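Long-range contacts in 65 kDa virulence protein (Salmonella typhimurium, PDB 2GWM), which probably transfers ADP-ribose from NAD+ to an arginine of host actin through this ADP-ribosyltransferase domain, blocking assembly of actin filaments: residues 69-74 / 135-140; 76-81 / 123-128; 112-117 / 145-150. All coordinates share one frame; numbering follows the deposited sequence.

Contact 1 (69-74 / 135-140); sequences SSLPET and RILGDV
P72 O, which lies against CD of R135, accepts from two waters, at 2.7 Å and 2.9 Å. The nearer water also donates to I136 O; the other accepts from I136 N and bonds to T74 OG1, whose stronger polar partner is H76. The loop therefore meets strand 135-136 largely through solvent.

R135 reaches the loop directly. A bend at chi2 (-74°) carries the guanidinium along the loop, and E73 CG lies over the centre of one face, 3.4 Å from R135 CZ. The E73 carboxylate is stacked on the guanidinium, the planes 10° apart; the salt bridge, E73 OE1 to R135 NH2, is long at 3.9 Å and rests on charge, since no N-H points at the oxygen. At the guanidinium edge R135 NE makes only a weak bond to L71 O, at 3.2 Å; a water links R135 NH2 to S69, and H132 O accepts from NH1.

L71 divides its tips between L137 (CD1 to CD1, 3.9 Å) and V140 (CD2 to CG2, 4.0 Å), beside L8 of helix 3-24. The polar half thus relies on stacking, charge and bridging waters, while L71 supplies most of the apolar contact.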
# COMPACT_ATOMS: atom_id res chain seq x y z
N SER A 69 8.61 10.04 -4.58
CA SER A 69 8.34 11.45 -4.36
C SER A 69 8.60 12.29 -5.62
O SER A 69 7.96 13.32 -5.85
CB SER A 69 9.13 11.93 -3.16
OG SER A 69 8.96 13.30 -2.86
N SER A 70 9.54 11.87 -6.47
CA SER A 70 9.94 12.66 -7.62
C SER A 70 8.98 12.55 -8.78
O SER A 70 9.08 13.31 -9.75
CB SER A 70 11.34 12.25 -8.05
OG SER A 70 11.31 11.00 -8.71
N LEU A 71 8.01 11.65 -8.66
CA LEU A 71 7.02 11.50 -9.69
C LEU A 71 6.00 12.63 -9.63
O LEU A 71 5.82 13.28 -8.59
CB LEU A 71 6.31 10.15 -9.55
CG LEU A 71 7.15 8.89 -9.74
CD1 LEU A 71 6.36 7.61 -9.60
CD2 LEU A 71 7.84 8.87 -11.07
N PRO A 72 5.36 12.90 -10.75
CA PRO A 72 4.44 14.02 -10.82
C PRO A 72 3.19 13.82 -9.97
O PRO A 72 2.69 12.70 -9.85
CB PRO A 72 4.06 14.10 -12.30
CG PRO A 72 4.92 13.15 -13.00
CD PRO A 72 5.50 12.20 -12.04
N GLU A 73 2.73 14.91 -9.36
CA GLU A 73 1.48 14.95 -8.61
C GLU A 73 0.32 15.00 -9.57
O GLU A 73 0.44 15.46 -10.70
CB GLU A 73 1.47 16.16 -7.66
CG GLU A 73 2.45 16.02 -6.54
CD GLU A 73 2.37 17.14 -5.53
OE1 GLU A 73 1.50 17.07 -4.64
OE2 GLU A 73 3.20 18.07 -5.63
N THR A 74 -0.81 14.50 -9.10
CA THR A 74 -2.04 14.47 -9.88
C THR A 74 -3.14 15.03 -8.99
O THR A 74 -2.90 15.42 -7.84
CB THR A 74 -2.37 13.03 -10.34
OG1 THR A 74 -2.28 12.14 -9.21
CG2 THR A 74 -1.37 12.58 -11.44
N ARG A 135 1.61 9.01 -5.18
CA ARG A 135 1.97 9.31 -6.55
C ARG A 135 1.56 8.19 -7.48
O ARG A 135 1.66 6.99 -7.16
CB ARG A 135 3.47 9.53 -6.69
CG ARG A 135 4.04 10.65 -5.87
CD ARG A 135 3.66 11.96 -6.45
NE ARG A 135 4.30 13.06 -5.74
CZ ARG A 135 3.83 13.61 -4.61
NH1 ARG A 135 2.74 13.16 -4.03
NH2 ARG A 135 4.47 14.62 -4.05
N ILE A 136 1.02 8.57 -8.61
CA ILE A 136 0.68 7.62 -9.65
C ILE A 136 1.97 7.10 -10.28
O ILE A 136 2.85 7.85 -10.67
CB ILE A 136 -0.19 8.27 -10.74
CG1 ILE A 136 -1.58 8.62 -10.18
CG2 ILE A 136 -0.27 7.37 -11.98
CD1 ILE A 136 -2.49 7.55 -9.91
N LEU A 137 2.06 5.78 -10.39
CA LEU A 137 3.30 5.17 -10.85
C LEU A 137 3.46 5.27 -12.35
O LEU A 137 4.58 5.48 -12.85
CB LEU A 137 3.36 3.72 -10.45
CG LEU A 137 4.06 3.26 -9.18
CD1 LEU A 137 4.72 4.30 -8.29
CD2 LEU A 137 3.64 2.06 -8.56
N GLY A 138 2.35 5.12 -13.06
CA GLY A 138 2.40 5.11 -14.50
C GLY A 138 3.35 4.03 -14.99
O GLY A 138 3.28 2.88 -14.55
N ASP A 139 4.26 4.43 -15.87
CA ASP A 139 5.14 3.48 -16.52
C ASP A 139 6.26 2.99 -15.60
O ASP A 139 7.02 2.10 -15.97
CB ASP A 139 5.78 4.08 -17.75
CG ASP A 139 6.42 3.02 -18.62
OD1 ASP A 139 5.72 2.08 -19.03
OD2 ASP A 139 7.63 3.12 -18.88
N VAL A 140 6.38 3.56 -14.42
CA VAL A 140 7.30 3.04 -13.42
C VAL A 140 6.84 1.67 -12.93
O VAL A 140 7.64 0.83 -12.51
CB VAL A 140 7.46 3.99 -12.28
CG1 VAL A 140 8.29 3.36 -11.20
CG2 VAL A 140 8.13 5.22 -12.80
O HOH W 1 7.21 15.41 -4.28
O HOH W 2 0.47 11.32 -8.71
O HOH W 3 2.84 10.52 -11.38

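Contact 2 (76-81 / 123-128); sequences HRVVYR and ILNIYL
R77 lays its side chain along the carbonyl of L128, next to the V78-Y127 pair. CB stands 3.9 Å from L128 O; the chain then bends at chi2 (-65°) and again at chi3 (-60°), bringing CD to 3.5 Å from the same oxygen. NE donates to L128 O at 2.7 Å, with the oxygen in the guanidinium plane at its edge. Further out, NH2 turns to a salt bridge with E129. A backbone bond closes the pair, L128 N to R77 O at 2.8 Å.

From there the strands run antiparallel, V79 pairing with I126 and R81 with L124 through two hydrogen bonds each. N125 OD1 sits 3.4 Å from V78 CG2 and 3.3 Å from Y80 CE1, its amide beside the Y80 ring, 14° from its plane. A water donates to N125 OD1, and ND2 reaches Y127 OH weakly.

On the face of V79, L128 comes in at about a right angle to it, and both pack with M149. R81, bonded through NH1 to S111 O, is the predicted arginine of the R-S-E active site. Its strand, 78-83, is outermost in the five-stranded sheet; strand 122-127 lies between it and strand 192-198.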
# COMPACT_ATOMS: atom_id res chain seq x y z
N HIS A 76 -6.03 13.59 -7.97
CA HIS A 76 -6.91 12.60 -7.30
C HIS A 76 -7.27 13.01 -5.91
O HIS A 76 -6.43 13.54 -5.17
CB HIS A 76 -6.29 11.23 -7.30
CG HIS A 76 -6.01 10.72 -8.67
ND1 HIS A 76 -4.82 10.99 -9.31
CD2 HIS A 76 -6.76 10.03 -9.55
CE1 HIS A 76 -4.84 10.46 -10.52
NE2 HIS A 76 -6.02 9.90 -10.70
N ARG A 77 -8.55 12.82 -5.58
CA ARG A 77 -9.05 13.15 -4.24
C ARG A 77 -9.64 11.96 -3.54
O ARG A 77 -10.09 12.09 -2.40
CB ARG A 77 -10.06 14.29 -4.28
CG ARG A 77 -9.44 15.63 -4.69
CD ARG A 77 -8.39 16.24 -3.71
NE ARG A 77 -8.96 16.50 -2.38
CZ ARG A 77 -9.52 17.63 -1.98
NH1 ARG A 77 -9.61 18.66 -2.80
NH2 ARG A 77 -9.99 17.73 -0.75
N VAL A 78 -9.56 10.78 -4.16
CA VAL A 78 -9.96 9.53 -3.55
C VAL A 78 -9.26 8.39 -4.28
O VAL A 78 -9.02 8.44 -5.48
CB VAL A 78 -11.51 9.39 -3.59
CG1 VAL A 78 -12.02 9.31 -5.04
CG2 VAL A 78 -11.99 8.25 -2.72
N VAL A 79 -8.93 7.35 -3.54
CA VAL A 79 -8.37 6.13 -4.11
C VAL A 79 -8.96 4.95 -3.35
O VAL A 79 -9.60 5.11 -2.30
CB VAL A 79 -6.79 6.10 -4.01
CG1 VAL A 79 -6.17 7.09 -4.94
CG2 VAL A 79 -6.35 6.29 -2.61
N TYR A 80 -8.71 3.75 -3.85
CA TYR A 80 -9.38 2.57 -3.36
C TYR A 80 -8.43 1.45 -3.12
O TYR A 80 -7.36 1.34 -3.79
CB TYR A 80 -10.41 2.04 -4.40
CG TYR A 80 -11.30 3.11 -4.93
CD1 TYR A 80 -12.35 3.59 -4.17
CD2 TYR A 80 -11.03 3.75 -6.12
CE1 TYR A 80 -13.16 4.61 -4.62
CE2 TYR A 80 -11.84 4.80 -6.59
CZ TYR A 80 -12.93 5.21 -5.82
OH TYR A 80 -13.80 6.22 -6.18
N ARG A 81 -8.79 0.60 -2.17
CA ARG A 81 -8.04 -0.59 -1.87
C ARG A 81 -8.94 -1.67 -1.31
O ARG A 81 -9.68 -1.39 -0.41
CB ARG A 81 -6.87 -0.31 -0.92
CG ARG A 81 -6.07 -1.51 -0.61
CD ARG A 81 -5.42 -2.16 -1.81
NE ARG A 81 -4.69 -3.35 -1.42
CZ ARG A 81 -3.50 -3.35 -0.82
NH1 ARG A 81 -2.88 -2.22 -0.54
NH2 ARG A 81 -2.92 -4.51 -0.49
N ILE A 123 -13.49 -3.20 1.54
CA ILE A 123 -13.16 -2.21 0.56
C ILE A 123 -12.89 -0.93 1.29
O ILE A 123 -13.71 -0.42 2.05
CB ILE A 123 -14.31 -1.95 -0.44
CG1 ILE A 123 -14.83 -3.23 -1.08
CG2 ILE A 123 -13.90 -0.96 -1.53
CD1 ILE A 123 -13.80 -4.08 -1.72
N LEU A 124 -11.69 -0.40 1.08
CA LEU A 124 -11.34 0.94 1.59
C LEU A 124 -11.58 2.00 0.55
O LEU A 124 -11.13 1.91 -0.60
CB LEU A 124 -9.85 0.97 1.94
CG LEU A 124 -9.38 -0.07 2.90
CD1 LEU A 124 -7.89 0.11 3.23
CD2 LEU A 124 -10.18 -0.19 4.15
N ASN A 125 -12.31 3.06 0.94
CA ASN A 125 -12.59 4.21 0.15
C ASN A 125 -11.84 5.32 0.84
O ASN A 125 -12.18 5.72 1.89
CB ASN A 125 -14.14 4.47 0.22
CG ASN A 125 -14.57 5.67 -0.55
OD1 ASN A 125 -14.18 5.87 -1.71
ND2 ASN A 125 -15.46 6.49 0.08
N ILE A 126 -10.72 5.71 0.25
CA ILE A 126 -9.71 6.56 0.89
C ILE A 126 -9.67 7.94 0.30
O ILE A 126 -9.19 8.13 -0.82
CB ILE A 126 -8.31 5.90 0.76
CG1 ILE A 126 -8.29 4.50 1.32
CG2 ILE A 126 -7.28 6.76 1.49
CD1 ILE A 126 -6.99 3.78 1.07
N TYR A 127 -10.18 8.91 1.05
CA TYR A 127 -10.18 10.29 0.61
C TYR A 127 -8.83 10.93 0.82
O TYR A 127 -8.17 10.71 1.83
CB TYR A 127 -11.24 11.08 1.34
CG TYR A 127 -12.64 10.60 0.94
CD1 TYR A 127 -13.13 10.84 -0.33
CD2 TYR A 127 -13.42 9.83 1.81
CE1 TYR A 127 -14.40 10.45 -0.70
CE2 TYR A 127 -14.68 9.38 1.44
CZ TYR A 127 -15.17 9.67 0.16
OH TYR A 127 -16.44 9.22 -0.18
N LEU A 128 -8.46 11.80 -0.10
CA LEU A 128 -7.18 12.47 -0.09
C LEU A 128 -7.36 13.94 -0.12
O LEU A 128 -8.25 14.41 -0.78
CB LEU A 128 -6.39 12.09 -1.36
CG LEU A 128 -6.16 10.59 -1.53
CD1 LEU A 128 -5.40 10.37 -2.83
CD2 LEU A 128 -5.44 9.92 -0.35
O HOH W 4 -15.56 7.27 -3.47

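Contact 3 (112-117 / 145-150); sequences TSPDKA and GEAEML
The S-T-S motif of R-S-E ADP-ribosyltransferases (T112 and S113) meets the E-x-E motif of the arginine-specific members through A147 and E148, the last two of E146-A147-E148. T112 and M149 form a hydrogen-bonded antiparallel pair at the edge of the three-stranded sheet. M149 O is gripped twice by one residue, T112 N and T112 OG1 each lying 2.9 Å from it and arriving from opposite faces of the carbonyl plane. Chi1 of 71° sets OG1 between the backbone N and carbonyl carbon of T112, turning the hydroxyl to this buried acceptor alongside the methionine. M149 N returns a bond to T112 O, also 2.9 Å long.

Past the pair the backbones diverge. S113 OG accepts from D115 N at 2.9 Å and from K116 N at 3.1 Å, an ST turn and an ST motif on one hydroxyl. A water 2.6 Å from S113 OG donates to A147 O, and a second water joins D115 OD2 to A147 N. Next to these waters A147 CB presses on the CG-CD side of P114, 3.5 Å from P114 CG, tighter than usual for two carbons. H76 and I136 also pack on P114.

E148, a predicted active-site residue, passes T112 O with its CG, 3.6 Å away; CG anti to the backbone N (chi1 -178°) and an extended chain carry the carboxylate to S111, another predicted active-site residue, where OE2 is hydrogen-bonded to OG. The T112-M149 pair lies next to both residues in sequence and sets S111 and E148 beside each other. With R81, likewise predicted, close to S111, the arrangement fits the R-S-E active site, consistent with the NAD+ cleft of this toxin family.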
# COMPACT_ATOMS: atom_id res chain seq x y z
N THR A 112 -2.54 1.66 -3.64
CA THR A 112 -3.96 1.98 -3.85
C THR A 112 -4.20 2.14 -5.36
O THR A 112 -3.25 2.20 -6.12
CB THR A 112 -4.37 3.30 -3.16
OG1 THR A 112 -3.80 4.43 -3.84
CG2 THR A 112 -4.02 3.31 -1.71
N SER A 113 -5.47 2.19 -5.78
CA SER A 113 -5.81 2.47 -7.16
C SER A 113 -6.70 3.69 -7.27
O SER A 113 -7.63 3.82 -6.46
CB SER A 113 -6.50 1.28 -7.77
OG SER A 113 -7.11 1.69 -8.99
N PRO A 114 -6.48 4.58 -8.26
CA PRO A 114 -7.37 5.71 -8.49
C PRO A 114 -8.63 5.29 -9.16
O PRO A 114 -9.56 6.10 -9.17
CB PRO A 114 -6.57 6.62 -9.44
CG PRO A 114 -5.70 5.71 -10.17
CD PRO A 114 -5.38 4.54 -9.25
N ASP A 115 -8.67 4.05 -9.68
CA ASP A 115 -9.69 3.65 -10.68
C ASP A 115 -10.63 2.65 -10.13
O ASP A 115 -11.80 2.71 -10.45
CB ASP A 115 -9.04 2.98 -11.90
CG ASP A 115 -8.31 3.96 -12.80
OD1 ASP A 115 -8.36 5.20 -12.57
OD2 ASP A 115 -7.70 3.45 -13.76
N LYS A 116 -10.14 1.70 -9.36
CA LYS A 116 -11.01 0.63 -8.89
C LYS A 116 -10.46 -0.12 -7.68
O LYS A 116 -9.27 -0.10 -7.41
CB LYS A 116 -11.22 -0.33 -10.04
CG LYS A 116 -10.04 -1.24 -10.25
CD LYS A 116 -10.31 -2.18 -11.40
CE LYS A 116 -9.46 -1.89 -12.63
NZ LYS A 116 -9.76 -2.89 -13.74
N ALA A 117 -11.33 -0.78 -6.94
CA ALA A 117 -10.84 -1.70 -5.90
C ALA A 117 -11.04 -3.14 -6.34
O ALA A 117 -12.06 -3.49 -6.93
CB ALA A 117 -11.60 -1.50 -4.66
N GLY A 145 -0.89 -0.94 -17.20
CA GLY A 145 -2.33 -1.01 -17.47
C GLY A 145 -3.20 -1.28 -16.25
O GLY A 145 -4.35 -1.70 -16.38
N GLU A 146 -2.64 -1.05 -15.07
CA GLU A 146 -3.42 -1.04 -13.85
C GLU A 146 -2.89 0.14 -13.07
O GLU A 146 -1.75 0.12 -12.58
CB GLU A 146 -3.35 -2.38 -13.07
CG GLU A 146 -1.95 -2.93 -12.73
CD GLU A 146 -1.53 -4.19 -13.55
OE1 GLU A 146 -1.54 -4.15 -14.82
OE2 GLU A 146 -1.17 -5.21 -12.92
N ALA A 147 -3.67 1.21 -13.08
CA ALA A 147 -3.32 2.41 -12.35
C ALA A 147 -3.04 2.09 -10.91
O ALA A 147 -3.72 1.31 -10.27
CB ALA A 147 -4.40 3.47 -12.46
N GLU A 148 -1.97 2.71 -10.41
CA GLU A 148 -1.58 2.51 -9.02
C GLU A 148 -1.10 3.81 -8.49
O GLU A 148 -0.19 4.42 -9.08
CB GLU A 148 -0.51 1.45 -8.94
CG GLU A 148 -0.07 1.14 -7.53
CD GLU A 148 0.86 -0.06 -7.45
OE1 GLU A 148 1.30 -0.58 -8.52
OE2 GLU A 148 1.15 -0.43 -6.29
N MET A 149 -1.63 4.21 -7.34
CA MET A 149 -1.11 5.33 -6.57
C MET A 149 -0.42 4.73 -5.35
O MET A 149 -1.05 4.04 -4.54
CB MET A 149 -2.23 6.24 -6.09
CG MET A 149 -1.71 7.22 -5.11
SD MET A 149 -2.64 8.71 -5.01
CE MET A 149 -1.69 9.27 -6.31
N LEU A 150 0.90 4.92 -5.25
CA LEU A 150 1.67 4.36 -4.17
C LEU A 150 2.01 5.51 -3.21
O LEU A 150 2.31 6.63 -3.62
CB LEU A 150 2.98 3.75 -4.73
CG LEU A 150 3.79 2.98 -3.70
CD1 LEU A 150 3.15 1.73 -3.32
CD2 LEU A 150 5.15 2.64 -4.32
O HOH W 5 -6.11 0.23 -10.93
O HOH W 6 -6.64 0.76 -13.67

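Overall arrangement
From the N terminus, the chain leaves helix 50-69 through 69-74, the first half of contact 1, and enters strand 78-83, the first half of contact 2. After 112-117 it returns along strand 122-127, closing contact 2, and then reaches 135-140, closing contact 1; contact 2 is thus nested within contact 1. Contact 3 closes last, at 145-150, and its loop crosses both others. Its segments also join them: Y80 N probably bonds to S113 O, linking the five-stranded sheet to the smaller one, while R135 and L137 probably bond through their backbones to L150 and E148. H76 packs on both I136 and P114, where all three contacts meet.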